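Local coordinates for ATP synthase subunit s, mitochondrial (PDB 3E4G), which helps regulate the mitochondrial ATP synthase and is needed for its proton conduction, blocking a proton leak through an alternative exit pathway, at residues C124-I133 and D148-I158. The protein carries 1 engineered substitution. Numbering follows the deposited sequence. Where two conformers were deposited one is given.
Sequences CGNVTDKGII and DLPGVKEKEKI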
loop_
_atom_site.group_PDB
_atom_site.type_symbol
_atom_site.label_atom_id
_atom_site.label_comp_id
_atom_site.label_asym_id
_atom_site.label_seq_id
_atom_site.Cartn_x
_atom_site.Cartn_y
_atom_site.Cartn_z
ATOM N N CYS A 124 -11.352 -1.260 5.398
ATOM C CA CYS A 124 -10.254 -1.201 6.398
ATOM C C CYS A 124 -10.804 -0.398 7.547
ATOM O O CYS A 124 -10.836 0.850 7.500
ATOM C CB CYS A 124 -9.012 -0.572 5.787
ATOM S SG CYS A 124 -8.288 -1.558 4.457
ATOM N N GLY A 125 -11.341 -1.077 8.551
ATOM C CA GLY A 125 -12.229 -0.435 9.526
ATOM C C GLY A 125 -11.609 0.607 10.365
ATOM O O GLY A 125 -12.338 1.436 10.909
ATOM N N ASN A 126 -10.274 0.628 10.569
ATOM C CA ASN A 126 -9.695 1.666 11.412
ATOM C C ASN A 126 -9.503 2.995 10.722
ATOM O O ASN A 126 -9.282 4.025 11.391
ATOM C CB ASN A 126 -8.325 1.245 11.940
ATOM C CG ASN A 126 -8.342 0.098 12.870
ATOM O OD1 ASN A 126 -7.426 -0.807 12.684
ATOM N ND2 ASN A 126 -9.189 0.056 13.819
ATOM N N VAL A 127 -9.490 3.037 9.371
ATOM C CA VAL A 127 -9.083 4.258 8.682
ATOM C C VAL A 127 -10.083 5.361 8.934
ATOM O O VAL A 127 -11.288 5.185 8.873
ATOM C CB VAL A 127 -8.966 3.940 7.151
ATOM C CG1 VAL A 127 -8.796 5.231 6.358
ATOM C CG2 VAL A 127 -7.825 2.948 6.928
ATOM N N THR A 128 -9.543 6.548 9.205
ATOM C CA THR A 128 -10.405 7.718 9.411
ATOM C C THR A 128 -10.072 8.785 8.416
ATOM O O THR A 128 -9.150 8.708 7.575
ATOM C CB THR A 128 -10.266 8.283 10.882
ATOM O OG1 THR A 128 -9.111 9.174 10.936
ATOM C CG2 THR A 128 -10.220 7.217 11.918
ATOM N N ASP A 129 -10.805 9.911 8.550
ATOM C CA ASP A 129 -10.567 11.061 7.714
ATOM C C ASP A 129 -9.103 11.474 7.731
ATOM O O ASP A 129 -8.576 11.957 6.709
ATOM C CB ASP A 129 -11.440 12.238 8.169
ATOM C CG ASP A 129 -12.958 11.852 8.270
ATOM O OD1 ASP A 129 -13.304 11.126 9.244
ATOM O OD2 ASP A 129 -13.697 12.179 7.324
ATOM N N LYS A 130 -8.435 11.380 8.865
ATOM C CA LYS A 130 -7.018 11.794 8.959
ATOM C C LYS A 130 -6.109 11.010 8.041
ATOM O O LYS A 130 -5.211 11.553 7.381
ATOM C CB LYS A 130 -6.523 11.635 10.407
ATOM C CG LYS A 130 -5.191 12.104 10.739
ATOM C CD LYS A 130 -4.940 12.078 12.260
ATOM C CE LYS A 130 -4.654 10.737 12.662
ATOM N NZ LYS A 130 -3.252 10.466 12.907
ATOM N N GLY A 131 -6.289 9.698 7.992
ATOM C CA GLY A 131 -5.465 8.888 7.129
ATOM C C GLY A 131 -5.714 9.183 5.654
ATOM O O GLY A 131 -4.798 9.183 4.842
ATOM N N ILE A 132 -6.982 9.394 5.326
ATOM C CA ILE A 132 -7.310 9.716 3.919
ATOM C C ILE A 132 -6.682 11.013 3.516
ATOM O O ILE A 132 -6.117 11.151 2.418
ATOM C CB ILE A 132 -8.853 9.700 3.714
ATOM C CG1 ILE A 132 -9.474 8.321 4.012
ATOM C CG2 ILE A 132 -9.200 10.201 2.295
ATOM C CD1 ILE A 132 -8.841 7.182 3.281
ATOM N N ILE A 133 -6.796 12.049 4.339
ATOM C CA ILE A 133 -6.327 13.352 3.941
ATOM C C ILE A 133 -4.779 13.344 3.739
ATOM O O ILE A 133 -4.312 14.052 2.871
ATOM C CB ILE A 133 -6.793 14.418 5.005
ATOM C CG1 ILE A 133 -8.276 14.635 4.912
ATOM C CG2 ILE A 133 -6.054 15.746 4.825
ATOM C CD1 ILE A 133 -8.643 15.559 3.706
ATOM N N ASP A 148 -16.604 1.560 2.209
ATOM C CA ASP A 148 -16.860 0.819 3.463
ATOM C C ASP A 148 -15.742 1.153 4.480
ATOM O O ASP A 148 -15.093 0.272 5.033
ATOM C CB ASP A 148 -16.972 -0.663 3.228
ATOM C CG ASP A 148 -17.333 -1.450 4.505
ATOM O OD1 ASP A 148 -18.086 -0.866 5.337
ATOM O OD2 ASP A 148 -16.915 -2.581 4.625
ATOM N N LEU A 149 -15.587 2.443 4.756
ATOM C CA LEU A 149 -14.620 2.973 5.757
ATOM C C LEU A 149 -15.451 3.652 6.786
ATOM O O LEU A 149 -15.644 4.867 6.743
ATOM C CB LEU A 149 -13.598 3.932 5.132
ATOM C CG LEU A 149 -12.811 3.339 3.952
ATOM C CD1 LEU A 149 -11.805 4.369 3.435
ATOM C CD2 LEU A 149 -12.142 2.014 4.306
ATOM N N PRO A 150 -15.984 2.896 7.797
ATOM C CA PRO A 150 -16.904 3.523 8.729
ATOM C C PRO A 150 -16.290 4.619 9.518
ATOM O O PRO A 150 -17.024 5.476 10.035
ATOM C CB PRO A 150 -17.305 2.321 9.603
ATOM C CG PRO A 150 -16.213 1.339 9.509
ATOM C CD PRO A 150 -15.799 1.458 8.039
ATOM N N GLY A 151 -14.966 4.648 9.689
ATOM C CA GLY A 151 -14.239 5.668 10.408
ATOM C C GLY A 151 -14.103 6.941 9.667
ATOM O O GLY A 151 -13.613 7.941 10.221
ATOM N N VAL A 152 -14.461 7.012 8.362
ATOM C CA VAL A 152 -14.381 8.208 7.605
ATOM C C VAL A 152 -15.761 8.881 7.733
ATOM O O VAL A 152 -16.769 8.468 7.140
ATOM C CB VAL A 152 -14.047 7.943 6.123
ATOM C CG1 VAL A 152 -14.175 9.264 5.298
ATOM C CG2 VAL A 152 -12.616 7.385 6.059
ATOM N N LYS A 153 -15.821 9.877 8.615
ATOM C CA LYS A 153 -17.112 10.462 9.051
ATOM C C LYS A 153 -17.526 11.682 8.309
ATOM O O LYS A 153 -18.663 12.122 8.437
ATOM C CB LYS A 153 -17.055 10.769 10.532
ATOM C CG LYS A 153 -16.782 9.669 11.427
ATOM C CD LYS A 153 -17.799 8.466 11.361
ATOM C CE LYS A 153 -17.502 7.519 12.529
ATOM N NZ LYS A 153 -18.362 6.252 12.453
ATOM N N GLU A 154 -16.638 12.289 7.551
ATOM C CA GLU A 154 -16.922 13.579 6.924
ATOM C C GLU A 154 -16.599 13.520 5.428
ATOM O O GLU A 154 -15.734 14.248 4.929
ATOM C CB GLU A 154 -16.133 14.653 7.628
ATOM C CG GLU A 154 -16.470 14.798 9.108
ATOM C CD GLU A 154 -17.852 15.356 9.342
ATOM O OE1 GLU A 154 -18.432 15.970 8.375
ATOM O OE2 GLU A 154 -18.357 15.173 10.515
ATOM N N LYS A 155 -17.251 12.658 4.702
ATOM C CA LYS A 155 -16.886 12.428 3.273
ATOM C C LYS A 155 -16.977 13.709 2.413
ATOM O O LYS A 155 -16.227 13.880 1.462
ATOM C CB LYS A 155 -17.689 11.275 2.616
ATOM C CG LYS A 155 -19.199 11.519 2.606
ATOM C CD LYS A 155 -19.922 10.300 2.139
ATOM C CE LYS A 155 -21.474 10.495 2.259
ATOM N NZ LYS A 155 -22.289 9.352 1.653
ATOM N N GLU A 156 -17.819 14.657 2.744
ATOM C CA GLU A 156 -17.967 15.878 1.960
ATOM C C GLU A 156 -16.752 16.768 2.087
ATOM O O GLU A 156 -16.274 17.409 1.127
ATOM C CB GLU A 156 -19.171 16.692 2.470
ATOM C CG GLU A 156 -20.487 15.917 2.366
ATOM C CD GLU A 156 -20.811 14.832 3.462
ATOM O OE1 GLU A 156 -21.835 14.166 3.224
ATOM O OE2 GLU A 156 -20.099 14.591 4.503
ATOM N N LYS A 157 -16.210 16.797 3.280
ATOM C CA LYS A 157 -14.971 17.509 3.557
ATOM C C LYS A 157 -13.850 16.873 2.790
ATOM O O LYS A 157 -12.992 17.584 2.233
ATOM C CB LYS A 157 -14.699 17.605 5.032
ATOM C CG LYS A 157 -15.644 18.523 5.734
ATOM C CD LYS A 157 -15.293 18.612 7.255
ATOM C CE LYS A 157 -16.324 19.427 8.081
ATOM N NZ LYS A 157 -15.870 19.486 9.503
ATOM N N ILE A 158 -13.848 15.552 2.696
ATOM C CA ILE A 158 -12.824 14.863 1.914
ATOM C C ILE A 158 -12.910 15.254 0.452
ATOM O O ILE A 158 -11.910 15.604 -0.207
ATOM C CB ILE A 158 -12.856 13.331 2.151
ATOM C CG1 ILE A 158 -12.294 13.092 3.560
ATOM C CG2 ILE A 158 -12.186 12.550 0.931
ATOM C CD1 ILE A 158 -12.252 11.829 3.960
HETATM O O HOH W 1 -12.953 3.090 8.443
HETATM O O HOH W 2 -13.025 14.544 6.197
#
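Two strand-to-helix loops that follow the neighbouring parallel strands 118-122 and 143-147 of this leucine-rich repeat protein, 124-133 and 148-158, run side by side, each with a type I turn (C124 to V127, L149 to V152), and come closest where the CA atoms of T128 and V152 lie 4.4 Å apart. How one side chain can tie such loops together is seen at D129. With CG beside its own backbone N (chi1 -53°), the D129 carboxylate reaches across to two consecutive amides: OD1 takes K153 N on its syn lone pair in a nearly straight bond of 2.9 Å, and OD2 receives E154 N at 3.0 Å, also from the syn side but 21° out of the carboxylate plane. OD2 is gripped further by a water that also donates to E154 O, so the carboxylate is held against rotation. Cut back to alanine, D129 would probably leave the K153 and E154 amides without their acceptor and weaken the tie between the loops at the helix start. Nearer the turns, a second water accepts from G151 N and lies 2.7 Å from V127 O, while CA-H...O contacts run both ways, G151 CA to V127 O and T128 CA to G151 O. Beneath lies an apolar layer: I132 spreads its branches, CG1 against V152 CG2 (3.9 Å), CG2 against CD1 of I158 in one of its two conformers (3.8 Å) and CD1 beside L149 CD1. V152 and L149 also touch L175, I132 and L149 rest on I121 of strand 118-122, and I132 reaches F162, joining helices 129-134 and 155-165 to the parallel strands of the sheet.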